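Local coordinates for glycoside hydrolase, GH17 family (Formosa sp. Hel1_33_131, PDB 6FCG), which probably hydrolyses internal beta-1,3-glucosidic bonds of the algal storage glucan laminarin, as an endo-acting laminarinase of the TIM-barrel clan, at residues S145-D148 and R149-L153; G167-M171 and V172-A176; A183-L186 and K187-H191; N190-Q193 and A194-K197; E226-T229 and K230-A234. All blocks are in the same frame, centred on the assembly; numbering follows the deposited sequence.

Contact 1: S145-D148 and R149-L153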
loop_
_atom_site.group_PDB
_atom_site.type_symbol
_atom_site.label_atom_id
_atom_site.label_comp_id
_atom_site.label_asym_id
_atom_site.label_seq_id
_atom_site.Cartn_x
_atom_site.Cartn_y
_atom_site.Cartn_z
ATOM N N SER A 145 -41.176 -7.249 -28.242
ATOM C CA SER A 145 -41.943 -6.019 -28.157
ATOM C C SER A 145 -41.063 -4.752 -28.292
ATOM O O SER A 145 -41.540 -3.715 -28.795
ATOM C CB SER A 145 -42.764 -5.978 -26.889
ATOM O OG SER A 145 -41.912 -5.966 -25.785
ATOM N N GLU A 146 -39.805 -4.821 -27.851
ATOM C CA GLU A 146 -38.861 -3.730 -28.067
ATOM C C GLU A 146 -38.635 -3.534 -29.578
ATOM O O GLU A 146 -38.646 -2.412 -30.080
ATOM C CB GLU A 146 -37.561 -4.003 -27.322
ATOM C CG GLU A 146 -36.382 -3.029 -27.522
ATOM C CD GLU A 146 -36.392 -1.788 -26.629
ATOM O OE1 GLU A 146 -35.624 -0.765 -26.780
ATOM O OE2 GLU A 146 -37.212 -1.844 -25.727
ATOM N N ILE A 147 -38.448 -4.617 -30.310
ATOM C CA ILE A 147 -38.323 -4.509 -31.760
ATOM C C ILE A 147 -39.637 -3.928 -32.356
ATOM O O ILE A 147 -39.575 -3.028 -33.205
ATOM C CB ILE A 147 -37.943 -5.867 -32.403
ATOM C CG1 ILE A 147 -36.506 -6.266 -32.011
ATOM C CG2 ILE A 147 -38.114 -5.825 -33.922
ATOM C CD1 ILE A 147 -35.389 -5.430 -32.600
ATOM N N ASP A 148 -40.798 -4.418 -31.901
ATOM C CA ASP A 148 -42.086 -3.881 -32.373
ATOM C C ASP A 148 -42.191 -2.379 -32.135
ATOM O O ASP A 148 -42.645 -1.644 -33.007
ATOM C CB ASP A 148 -43.317 -4.575 -31.718
ATOM C CG ASP A 148 -43.477 -6.061 -32.113
ATOM O OD1 ASP A 148 -42.891 -6.518 -33.131
ATOM O OD2 ASP A 148 -44.163 -6.786 -31.356
ATOM N N ARG A 149 -41.791 -1.917 -30.961
ATOM C CA ARG A 149 -41.897 -0.487 -30.670
ATOM C C ARG A 149 -40.956 0.368 -31.548
ATOM O O ARG A 149 -41.287 1.499 -31.894
ATOM C CB ARG A 149 -41.672 -0.214 -29.188
ATOM C CG ARG A 149 -42.842 -0.594 -28.302
ATOM C CD ARG A 149 -42.613 -0.243 -26.830
ATOM N NE ARG A 149 -41.366 -0.777 -26.251
ATOM C CZ ARG A 149 -41.208 -1.925 -25.590
ATOM N NH1 ARG A 149 -42.217 -2.754 -25.421
ATOM N NH2 ARG A 149 -40.001 -2.269 -25.126
ATOM N N ALA A 150 -39.806 -0.188 -31.887
ATOM C CA ALA A 150 -38.829 0.470 -32.729
ATOM C C ALA A 150 -39.416 0.637 -34.113
ATOM O O ALA A 150 -39.296 1.692 -34.737
ATOM C CB ALA A 150 -37.550 -0.355 -32.785
ATOM N N VAL A 151 -40.022 -0.437 -34.592
ATOM C CA VAL A 151 -40.666 -0.450 -35.904
ATOM C C VAL A 151 -41.788 0.593 -35.992
ATOM O O VAL A 151 -41.835 1.370 -36.947
ATOM C CB VAL A 151 -41.186 -1.873 -36.234
ATOM C CG1 VAL A 151 -42.185 -1.878 -37.395
ATOM C CG2 VAL A 151 -40.020 -2.809 -36.544
ATOM N N ALA A 152 -42.651 0.609 -34.978
ATOM C CA ALA A 152 -43.737 1.588 -34.876
ATOM C C ALA A 152 -43.223 3.030 -34.946
ATOM O O ALA A 152 -43.818 3.872 -35.646
ATOM C CB ALA A 152 -44.559 1.384 -33.602
ATOM N N LEU A 153 -42.124 3.313 -34.242
ATOM C CA LEU A 153 -41.515 4.645 -34.291
ATOM C C LEU A 153 -40.909 4.980 -35.652
ATOM O O LEU A 153 -41.041 6.102 -36.100
ATOM C CB LEU A 153 -40.472 4.803 -33.197
ATOM C CG LEU A 153 -41.075 4.807 -31.782
ATOM C CD1 LEU A 153 -39.948 4.778 -30.746
ATOM C CD2 LEU A 153 -42.024 5.983 -31.548
#
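R149 sets its CG beside its own backbone N and then bends at chi3 (-54°), which folds the guanidinium back over the preceding turn, while E146, with CG trans to its backbone N (chi1 175°) and a kink at chi2 (85°), turns its carboxylate to meet it. The two side chains cross at about a right angle. NH2 of R149 lies 2.9 Å from OE2 of E146, a salt bridge approached on the anti side of the carboxylate and somewhat out of its plane. A weak hydrogen bond of 3.2 Å joins NH1 of R149 to OG of S145. One face of the guanidinium rests near its rim on the backbone, with O of S145 and CA of E146 beneath it. Further partners fix both ends: OE1 of E146 accepts from the backbone N of V91 and of W122, and NE of R149 donates to the carbonyl of V91. Losing the guanidinium to an alanine here would probably leave E146 without this charge mate and the V91 carbonyl without this donor. Round the helix, CG2 of I147 stands 4.4 Å from CG2 of V151, both side chains facing helix 182-197. These are ordinary helical i to i+3 and i to i+4 spacings, and helix 143-156 is one of the outer helices of the TIM barrel, polar toward the loops and apolar toward helix 182-197.

Contact 2: G167-M171 and V172-A176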
loop_
_atom_site.group_PDB
_atom_site.type_symbol
_atom_site.label_atom_id
_atom_site.label_comp_id
_atom_site.label_asym_id
_atom_site.label_seq_id
_atom_site.Cartn_x
_atom_site.Cartn_y
_atom_site.Cartn_z
ATOM N N GLY A 167 -29.549 -3.807 -30.798
ATOM C CA GLY A 167 -28.608 -4.007 -29.701
ATOM C C GLY A 167 -27.552 -2.933 -29.518
ATOM O O GLY A 167 -27.192 -2.202 -30.445
ATOM N N ASN A 168 -27.100 -2.810 -28.281
ATOM C CA ASN A 168 -26.006 -1.939 -27.946
ATOM C C ASN A 168 -24.999 -2.664 -27.071
ATOM O O ASN A 168 -25.205 -2.832 -25.841
ATOM C CB ASN A 168 -26.485 -0.672 -27.209
ATOM C CG ASN A 168 -25.307 0.195 -26.773
ATOM O OD1 ASN A 168 -24.629 0.763 -27.600
ATOM N ND2 ASN A 168 -25.055 0.269 -25.497
ATOM N N GLU A 169 -23.898 -3.047 -27.698
ATOM C CA GLU A 169 -22.857 -3.835 -27.046
ATOM C C GLU A 169 -23.445 -5.144 -26.537
ATOM O O GLU A 169 -22.990 -5.710 -25.537
ATOM C CB GLU A 169 -22.126 -3.036 -25.945
ATOM C CG GLU A 169 -21.172 -2.004 -26.522
ATOM C CD GLU A 169 -20.507 -1.102 -25.485
ATOM O OE1 GLU A 169 -20.565 -1.465 -24.304
ATOM O OE2 GLU A 169 -19.935 -0.037 -25.833
ATOM N N ALA A 170 -24.437 -5.639 -27.258
ATOM C CA ALA A 170 -25.170 -6.778 -26.791
ATOM C C ALA A 170 -24.462 -8.109 -27.030
ATOM O O ALA A 170 -24.904 -9.100 -26.491
ATOM C CB ALA A 170 -26.570 -6.775 -27.411
ATOM N N MET A 171 -23.416 -8.126 -27.850
ATOM C CA MET A 171 -22.648 -9.344 -28.156
ATOM C C MET A 171 -21.299 -9.408 -27.457
ATOM O O MET A 171 -20.685 -10.470 -27.396
ATOM C CB MET A 171 -22.390 -9.465 -29.666
ATOM C CG MET A 171 -23.648 -9.672 -30.488
ATOM S SD MET A 171 -23.365 -9.796 -32.276
ATOM C CE MET A 171 -22.856 -8.119 -32.609
ATOM N N VAL A 172 -20.847 -8.302 -26.900
ATOM C CA VAL A 172 -19.523 -8.298 -26.278
ATOM C C VAL A 172 -19.529 -9.150 -24.985
ATOM O O VAL A 172 -20.400 -8.982 -24.125
ATOM C CB VAL A 172 -19.020 -6.849 -26.025
ATOM C CG1 VAL A 172 -19.607 -6.223 -24.746
ATOM C CG2 VAL A 172 -17.510 -6.802 -25.975
ATOM N N LYS A 173 -18.561 -10.051 -24.865
ATOM C CA LYS A 173 -18.592 -11.097 -23.821
ATOM C C LYS A 173 -18.385 -10.571 -22.387
ATOM O O LYS A 173 -18.724 -11.256 -21.444
ATOM C CB LYS A 173 -17.556 -12.165 -24.093
ATOM C CG LYS A 173 -17.619 -12.804 -25.480
ATOM C CD LYS A 173 -18.878 -13.586 -25.741
ATOM C CE LYS A 173 -18.758 -14.372 -27.038
ATOM N NZ LYS A 173 -20.115 -14.838 -27.445
ATOM N N TRP A 174 -17.836 -9.367 -22.252
ATOM C CA TRP A 174 -17.712 -8.701 -20.969
ATOM C C TRP A 174 -18.941 -7.917 -20.492
ATOM O O TRP A 174 -18.959 -7.449 -19.373
ATOM C CB TRP A 174 -16.440 -7.810 -20.904
ATOM C CG TRP A 174 -16.168 -6.821 -22.047
ATOM C CD1 TRP A 174 -15.185 -6.927 -22.995
ATOM C CD2 TRP A 174 -16.841 -5.552 -22.305
ATOM N NE1 TRP A 174 -15.218 -5.822 -23.838
ATOM C CE2 TRP A 174 -16.206 -4.964 -23.426
ATOM C CE3 TRP A 174 -17.925 -4.866 -21.692
ATOM C CZ2 TRP A 174 -16.614 -3.769 -23.942
ATOM C CZ3 TRP A 174 -18.326 -3.672 -22.205
ATOM C CH2 TRP A 174 -17.688 -3.133 -23.323
ATOM N N ALA A 175 -19.972 -7.785 -21.311
ATOM C CA ALA A 175 -21.205 -7.156 -20.867
ATOM C C ALA A 175 -22.040 -8.186 -20.081
ATOM O O ALA A 175 -23.128 -8.622 -20.514
ATOM C CB ALA A 175 -21.986 -6.597 -22.053
ATOM N N ALA A 176 -21.545 -8.479 -18.879
ATOM C CA ALA A 176 -22.013 -9.594 -18.058
ATOM C C ALA A 176 -23.474 -9.545 -17.705
ATOM O O ALA A 176 -24.105 -10.564 -17.497
ATOM C CB ALA A 176 -21.190 -9.688 -16.781
HETATM O O HOH W 1 -21.643 -12.740 -28.204
#
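Van der Waals contacts centre on E169, whose carbonyl O takes CG1 of V172 at 3.5 Å and CB of A175 at 3.7 Å. Its side chain runs out extended and brings OE1 to within 3.5 Å of CH2 of W174, reaching the benzo end of the indole obliquely, with the carboxylate and ring planes 76° apart. V172 touches both residues: CG1 turns to the E169 carbonyl, and CG2 lies over one face of the W174 ring, toward its rim. OE2 of E169 is hydrogen-bonded to ND1 of H241. N168 closes strand 161-168, the fourth of the parallel barrel strands, and E169 follows it directly, at the place where clan GH-A glycosidases usually carry an Asn-Glu pair with the general acid/base, so E169 probably lies in the catalytic cleft. Backbone turns shape the loop that follows. V172 to A175 form a type I beta turn closed by A175 N to V172 O at 3.1 Å, and A175 is itself the centre of an inverse gamma turn. Water links the polar ends: one molecule donates to the M171 carbonyl O at 2.6 Å and accepts from NZ of K173 at 2.7 Å. Direct hydrogen bonds to residues outside hold the loop as well, N of M171 reaching OD2 of D211 and N of K173 the hydroxyl of Y223.

Contact 3: A183-L186 and K187-H191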
loop_
_atom_site.group_PDB
_atom_site.type_symbol
_atom_site.label_atom_id
_atom_site.label_comp_id
_atom_site.label_asym_id
_atom_site.label_seq_id
_atom_site.Cartn_x
_atom_site.Cartn_y
_atom_site.Cartn_z
ATOM N N ALA A 183 -26.401 -15.045 -32.903
ATOM C CA ALA A 183 -27.633 -15.602 -33.466
ATOM C C ALA A 183 -28.859 -14.768 -33.121
ATOM O O ALA A 183 -29.777 -14.630 -33.960
ATOM C CB ALA A 183 -27.849 -17.046 -33.016
ATOM N N VAL A 184 -28.901 -14.243 -31.907
ATOM C CA VAL A 184 -30.056 -13.425 -31.495
ATOM C C VAL A 184 -30.052 -12.023 -32.194
ATOM O O VAL A 184 -31.084 -11.586 -32.671
ATOM C CB VAL A 184 -30.464 -13.508 -29.972
ATOM C CG1 VAL A 184 -29.731 -14.603 -29.196
ATOM C CG2 VAL A 184 -30.249 -12.165 -29.347
ATOM N N ILE A 185 -28.910 -11.387 -32.370
ATOM C CA ILE A 185 -28.896 -10.162 -33.172
ATOM C C ILE A 185 -29.298 -10.427 -34.642
ATOM O O ILE A 185 -30.103 -9.680 -35.198
ATOM C CB ILE A 185 -27.542 -9.457 -33.131
ATOM C CG1 ILE A 185 -27.078 -9.239 -31.693
ATOM C CG2 ILE A 185 -27.596 -8.149 -33.916
ATOM C CD1 ILE A 185 -28.063 -8.588 -30.743
ATOM N N LEU A 186 -28.751 -11.496 -35.234
ATOM C CA LEU A 186 -29.073 -11.928 -36.586
ATOM C C LEU A 186 -30.563 -12.147 -36.783
ATOM O O LEU A 186 -31.150 -11.699 -37.764
ATOM C CB LEU A 186 -28.334 -13.226 -36.901
ATOM C CG LEU A 186 -28.584 -13.900 -38.272
ATOM C CD1 LEU A 186 -28.116 -13.017 -39.418
ATOM C CD2 LEU A 186 -27.878 -15.246 -38.320
ATOM N N LYS A 187 -31.174 -12.832 -35.837
ATOM C CA LYS A 187 -32.614 -13.062 -35.855
ATOM C C LYS A 187 -33.400 -11.764 -36.068
ATOM O O LYS A 187 -34.251 -11.671 -36.943
ATOM C CB LYS A 187 -33.038 -13.729 -34.557
ATOM C CG LYS A 187 -34.492 -14.128 -34.498
ATOM C CD LYS A 187 -34.930 -14.365 -33.057
ATOM C CE LYS A 187 -36.429 -14.549 -32.990
ATOM N NZ LYS A 187 -36.859 -14.683 -31.569
ATOM N N TRP A 188 -33.120 -10.763 -35.247
ATOM C CA TRP A 188 -33.866 -9.509 -35.301
ATOM C C TRP A 188 -33.452 -8.622 -36.462
ATOM O O TRP A 188 -34.279 -7.918 -37.024
ATOM C CB TRP A 188 -33.795 -8.774 -33.958
ATOM C CG TRP A 188 -34.490 -9.526 -32.884
ATOM C CD1 TRP A 188 -33.923 -10.090 -31.794
ATOM C CD2 TRP A 188 -35.871 -9.861 -32.844
ATOM N NE1 TRP A 188 -34.875 -10.731 -31.046
ATOM C CE2 TRP A 188 -36.083 -10.607 -31.671
ATOM C CE3 TRP A 188 -36.959 -9.597 -33.693
ATOM C CZ2 TRP A 188 -37.327 -11.082 -31.310
ATOM C CZ3 TRP A 188 -38.203 -10.065 -33.340
ATOM C CH2 TRP A 188 -38.381 -10.810 -32.147
ATOM N N VAL A 189 -32.183 -8.626 -36.825
ATOM C CA VAL A 189 -31.799 -7.900 -38.020
ATOM C C VAL A 189 -32.591 -8.491 -39.189
ATOM O O VAL A 189 -33.108 -7.752 -40.004
ATOM C CB VAL A 189 -30.274 -7.959 -38.263
ATOM C CG1 VAL A 189 -29.895 -7.489 -39.663
ATOM C CG2 VAL A 189 -29.561 -7.103 -37.236
ATOM N N ASN A 190 -32.635 -9.820 -39.288
ATOM C CA ASN A 190 -33.312 -10.477 -40.405
ATOM C C ASN A 190 -34.795 -10.162 -40.395
ATOM O O ASN A 190 -35.381 -9.961 -41.447
ATOM C CB ASN A 190 -33.074 -12.003 -40.405
ATOM C CG ASN A 190 -31.733 -12.398 -41.051
ATOM O OD1 ASN A 190 -31.138 -11.642 -41.833
ATOM N ND2 ASN A 190 -31.273 -13.601 -40.754
ATOM N N HIS A 191 -35.390 -10.124 -39.209
ATOM C CA HIS A 191 -36.783 -9.733 -39.056
ATOM C C HIS A 191 -37.044 -8.349 -39.664
ATOM O O HIS A 191 -38.008 -8.162 -40.405
ATOM C CB HIS A 191 -37.133 -9.726 -37.573
ATOM C CG HIS A 191 -38.507 -9.214 -37.252
ATOM N ND1 HIS A 191 -39.629 -10.014 -37.222
ATOM C CD2 HIS A 191 -38.919 -7.981 -36.877
ATOM C CE1 HIS A 191 -40.681 -9.288 -36.876
ATOM N NE2 HIS A 191 -40.276 -8.052 -36.657
#
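Helix 182-197 is the crossover helix of the beta-alpha-beta unit made with strands 161-168 and 206-212, and I185 and V189 meet one turn apart on its inner side, CG2 to CG2 at 4.0 Å. Their backbones are joined by V189 N to I185 O at 2.8 Å. On another side L186 lays CD1 obliquely against the amide of N190, 3.5 Å from ND2. W188, its CG beside the backbone N (chi1 -66°), brings CD1 to 3.3 Å from O of V184. CE of K187 lies over one indole face, toward its rim, and both side chains end at E139, K187 by a salt bridge and W188 through NE1. At the far edge CZ3 of W188 points into the centre of the H191 ring, 4.0 Å above its plane, a T-shaped pair. I185, W188 and V189 pack on V166 of strand 161-168, W188 and H191 on I147 of helix 143-156, and L186 on K230 of helix 226-234.

Contact 4: N190-Q193 and A194-K197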
loop_
_atom_site.group_PDB
_atom_site.type_symbol
_atom_site.label_atom_id
_atom_site.label_comp_id
_atom_site.label_asym_id
_atom_site.label_seq_id
_atom_site.Cartn_x
_atom_site.Cartn_y
_atom_site.Cartn_z
ATOM N N ASN A 190 -32.635 -9.820 -39.288
ATOM C CA ASN A 190 -33.312 -10.477 -40.405
ATOM C C ASN A 190 -34.795 -10.162 -40.395
ATOM O O ASN A 190 -35.381 -9.961 -41.447
ATOM C CB ASN A 190 -33.074 -12.003 -40.405
ATOM C CG ASN A 190 -31.733 -12.398 -41.051
ATOM O OD1 ASN A 190 -31.138 -11.642 -41.833
ATOM N ND2 ASN A 190 -31.273 -13.601 -40.754
ATOM N N HIS A 191 -35.390 -10.124 -39.209
ATOM C CA HIS A 191 -36.783 -9.733 -39.056
ATOM C C HIS A 191 -37.044 -8.349 -39.664
ATOM O O HIS A 191 -38.008 -8.162 -40.405
ATOM C CB HIS A 191 -37.133 -9.726 -37.573
ATOM C CG HIS A 191 -38.507 -9.214 -37.252
ATOM N ND1 HIS A 191 -39.629 -10.014 -37.222
ATOM C CD2 HIS A 191 -38.919 -7.981 -36.877
ATOM C CE1 HIS A 191 -40.681 -9.288 -36.876
ATOM N NE2 HIS A 191 -40.276 -8.052 -36.657
ATOM N N LEU A 192 -36.162 -7.402 -39.350
ATOM C CA LEU A 192 -36.269 -6.033 -39.851
ATOM C C LEU A 192 -36.008 -5.926 -41.359
ATOM O O LEU A 192 -36.713 -5.189 -42.046
ATOM C CB LEU A 192 -35.334 -5.091 -39.073
ATOM C CG LEU A 192 -35.668 -4.812 -37.596
ATOM C CD1 LEU A 192 -34.593 -3.943 -36.976
ATOM C CD2 LEU A 192 -37.006 -4.134 -37.411
ATOM N N GLN A 193 -35.023 -6.659 -41.873
ATOM C CA GLN A 193 -34.786 -6.710 -43.326
ATOM C C GLN A 193 -35.971 -7.320 -44.100
ATOM O O GLN A 193 -36.259 -6.886 -45.217
ATOM C CB GLN A 193 -33.517 -7.498 -43.666
ATOM C CG GLN A 193 -32.188 -6.929 -43.165
ATOM C CD GLN A 193 -31.858 -5.542 -43.680
ATOM O OE1 GLN A 193 -32.677 -4.912 -44.334
ATOM N NE2 GLN A 193 -30.640 -5.082 -43.430
ATOM N N ALA A 194 -36.649 -8.294 -43.486
ATOM C CA ALA A 194 -37.864 -8.915 -44.045
ATOM C C ALA A 194 -39.060 -7.951 -44.063
ATOM O O ALA A 194 -39.782 -7.896 -45.062
ATOM C CB ALA A 194 -38.235 -10.188 -43.286
ATOM N N LEU A 195 -39.267 -7.195 -42.980
ATOM C CA LEU A 195 -40.265 -6.112 -42.985
ATOM C C LEU A 195 -40.011 -5.067 -44.073
ATOM O O LEU A 195 -40.963 -4.529 -44.624
ATOM C CB LEU A 195 -40.344 -5.404 -41.647
ATOM C CG LEU A 195 -40.913 -6.170 -40.449
ATOM C CD1 LEU A 195 -40.857 -5.239 -39.221
ATOM C CD2 LEU A 195 -42.329 -6.707 -40.665
ATOM N N LYS A 196 -38.748 -4.764 -44.374
ATOM C CA LYS A 196 -38.450 -3.834 -45.469
ATOM C C LYS A 196 -38.808 -4.424 -46.837
ATOM O O LYS A 196 -39.423 -3.761 -47.681
ATOM C CB LYS A 196 -36.987 -3.431 -45.487
ATOM C CG LYS A 196 -36.511 -2.675 -44.254
ATOM C CD LYS A 196 -35.166 -1.948 -44.430
ATOM C CE LYS A 196 -34.217 -2.609 -45.421
ATOM N NZ LYS A 196 -32.823 -2.118 -45.319
ATOM N N LYS A 197 -38.374 -5.661 -47.067
ATOM C CA LYS A 197 -38.734 -6.371 -48.274
ATOM C C LYS A 197 -40.239 -6.493 -48.511
ATOM O O LYS A 197 -40.662 -6.420 -49.625
ATOM C CB LYS A 197 -38.174 -7.774 -48.241
ATOM C CG LYS A 197 -38.192 -8.448 -49.601
ATOM C CD LYS A 197 -37.499 -9.785 -49.585
ATOM C CE LYS A 197 -37.415 -10.359 -50.984
ATOM N NZ LYS A 197 -36.590 -11.591 -50.971
#
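NZ of K196 is gripped by three acceptors: OE1 of Q193 at 3.0 Å in a weak hydrogen bond, the carbonyl of L205, and OD2 of D236 in a salt bridge. The Q193 and K196 side chains run alongside each other and point the same way; bending at chi2 (-60°) turns the glutamine amide so that OE1 faces the ammonium. The other end of the amide is held too, NE2 giving hydrogen bonds to the carbonyl of A234 and to OD2 of D236, which thus serves both side chains. With a methionine in place of K196, Q193 OE1 and D236 would probably lose this cationic partner, and the L205 carbonyl would lack this donor. On the other flank CG of L195 lies over one face of the H191 ring, with CD1 3.9 Å from NE2 of H191 and 4.4 Å from CD2 of L192. Backbone bonds such as L195 N to H191 O, 3.0 Å, keep the turns regular. The arrangement is that of the closing turns of a barrel crossover helix, polar side chains tying it to L205, just ahead of strand 206-212, and to A234 and D236 round the end of helix 226-234, leucines packing on helix 143-156.

Contact 5: E226-T229 and K230-A234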
loop_
_atom_site.group_PDB
_atom_site.type_symbol
_atom_site.label_atom_id
_atom_site.label_comp_id
_atom_site.label_asym_id
_atom_site.label_seq_id
_atom_site.Cartn_x
_atom_site.Cartn_y
_atom_site.Cartn_z
ATOM N N GLU A 226 -19.769 -18.755 -37.291
ATOM C CA GLU A 226 -20.656 -18.683 -38.445
ATOM C C GLU A 226 -21.760 -17.613 -38.294
ATOM O O GLU A 226 -21.961 -16.822 -39.230
ATOM C CB GLU A 226 -21.239 -20.091 -38.679
ATOM C CG GLU A 226 -22.413 -20.286 -39.681
ATOM C CD GLU A 226 -22.060 -20.926 -41.020
ATOM O OE1 GLU A 226 -20.886 -21.270 -41.280
ATOM O OE2 GLU A 226 -22.999 -21.072 -41.840
ATOM N N ASP A 227 -22.440 -17.571 -37.137
ATOM C CA ASP A 227 -23.533 -16.600 -36.933
ATOM C C ASP A 227 -23.109 -15.137 -37.098
ATOM O O ASP A 227 -23.878 -14.339 -37.614
ATOM C CB ASP A 227 -24.249 -16.820 -35.605
ATOM C CG ASP A 227 -25.125 -18.075 -35.608
ATOM O OD1 ASP A 227 -25.671 -18.438 -36.670
ATOM O OD2 ASP A 227 -25.277 -18.710 -34.548
ATOM N N LEU A 228 -21.881 -14.802 -36.716
ATOM C CA LEU A 228 -21.338 -13.453 -36.933
ATOM C C LEU A 228 -21.140 -13.147 -38.396
ATOM O O LEU A 228 -21.420 -12.051 -38.829
ATOM C CB LEU A 228 -20.002 -13.247 -36.210
ATOM C CG LEU A 228 -19.294 -11.922 -36.493
ATOM C CD1 LEU A 228 -20.124 -10.735 -36.035
ATOM C CD2 LEU A 228 -17.948 -11.871 -35.794
ATOM N N THR A 229 -20.623 -14.106 -39.152
ATOM C CA THR A 229 -20.475 -13.927 -40.612
ATOM C C THR A 229 -21.845 -13.600 -41.246
ATOM O O THR A 229 -21.932 -12.677 -42.047
ATOM C CB THR A 229 -19.770 -15.139 -41.290
ATOM O OG1 THR A 229 -18.409 -15.210 -40.831
ATOM C CG2 THR A 229 -19.765 -15.014 -42.794
ATOM N N LYS A 230 -22.886 -14.330 -40.865
ATOM C CA LYS A 230 -24.227 -14.109 -41.395
ATOM C C LYS A 230 -24.778 -12.747 -40.985
ATOM O O LYS A 230 -25.480 -12.104 -41.781
ATOM C CB LYS A 230 -25.219 -15.198 -40.942
ATOM C CG LYS A 230 -24.854 -16.597 -41.403
ATOM C CD LYS A 230 -26.037 -17.541 -41.422
ATOM C CE LYS A 230 -25.517 -18.958 -41.550
ATOM N NZ LYS A 230 -25.764 -19.677 -40.315
ATOM N N LEU A 231 -24.477 -12.324 -39.753
ATOM C CA LEU A 231 -24.876 -11.011 -39.285
ATOM C C LEU A 231 -24.214 -9.897 -40.076
ATOM O O LEU A 231 -24.859 -8.923 -40.446
ATOM C CB LEU A 231 -24.537 -10.839 -37.803
ATOM C CG LEU A 231 -24.871 -9.469 -37.201
ATOM C CD1 LEU A 231 -26.367 -9.205 -37.230
ATOM C CD2 LEU A 231 -24.365 -9.400 -35.783
ATOM N N ILE A 232 -22.920 -10.047 -40.333
ATOM C CA ILE A 232 -22.189 -9.097 -41.167
ATOM C C ILE A 232 -22.787 -9.010 -42.577
ATOM O O ILE A 232 -22.818 -7.920 -43.133
ATOM C CB ILE A 232 -20.688 -9.422 -41.221
ATOM C CG1 ILE A 232 -20.053 -9.147 -39.858
ATOM C CG2 ILE A 232 -19.976 -8.592 -42.277
ATOM C CD1 ILE A 232 -18.763 -9.890 -39.616
ATOM N N GLU A 233 -23.253 -10.138 -43.140
ATOM C CA GLU A 233 -24.017 -10.144 -44.411
ATOM C C GLU A 233 -25.354 -9.445 -44.300
ATOM O O GLU A 233 -25.733 -8.751 -45.204
ATOM C CB GLU A 233 -24.299 -11.581 -44.977
ATOM C CG GLU A 233 -23.101 -12.261 -45.747
ATOM C CD GLU A 233 -22.693 -11.621 -47.085
ATOM O OE1 GLU A 233 -23.038 -10.475 -47.403
ATOM O OE2 GLU A 233 -21.914 -12.260 -47.824
ATOM N N ALA A 234 -26.080 -9.654 -43.210
ATOM C CA ALA A 234 -27.457 -9.166 -43.096
ATOM C C ALA A 234 -27.578 -7.670 -42.857
ATOM O O ALA A 234 -28.521 -7.063 -43.354
ATOM C CB ALA A 234 -28.196 -9.917 -42.000
#
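Four successive i to i+4 bonds, from K230 N to E226 O (3.1 Å) through E233 N to T229 O, wind residues 226-233 into a short regular helix. On its exposed side K230 carries a small salt-bridge network with the first two residues. Its CG lies beside the backbone N (chi1 -61°), which sends the side chain back toward the helix start before it bends at chi4. NZ ends 3.5 Å from OE2 of E226, whose own kink at chi2 brings the carboxylate up to it; CE of K230 also lies beside that oxygen. The second link, NZ to OD1 of D227, is long at 3.9 Å. Two carboxylates on the first turn would also be expected to interact favourably with the positive end of the helix dipole. The other side is apolar: CG of L228 meets CD1 of I232 at 3.8 Å, the two side chains crossing at a slant, and CD1 of L228 stands 4.5 Å from CD2 of L231. All three side chains pack on W216 of helix 214-218, and L231 also reaches I185 of helix 182-197. Charged outside and aliphatic inside, this is an amphipathic helix of the outer layer of a TIM barrel, leading into strand 238-241.

Contacts 3 and 4 are overlapping stretches of helix 182-197, sharing N190 and H191, with centres about 10 Å apart. Contacts 1 and 5 lie on helices that both pack against this helix; the two contacts do not touch, their nearest atoms being about 11 Å apart. Toward contact 1, CG2 of V151 lies 3.4 Å from CD2 of L192; toward contact 5, CG2 of I185 lies 3.7 Å from CD1 of L231. M171 ties in contact 2, its SD 3.7 Å from CD2 of L231 and its CG against I185. Contact 2 alone includes the end of a barrel strand, and probably borders the catalytic cleft; its centre is about 15 Å from that of contact 3.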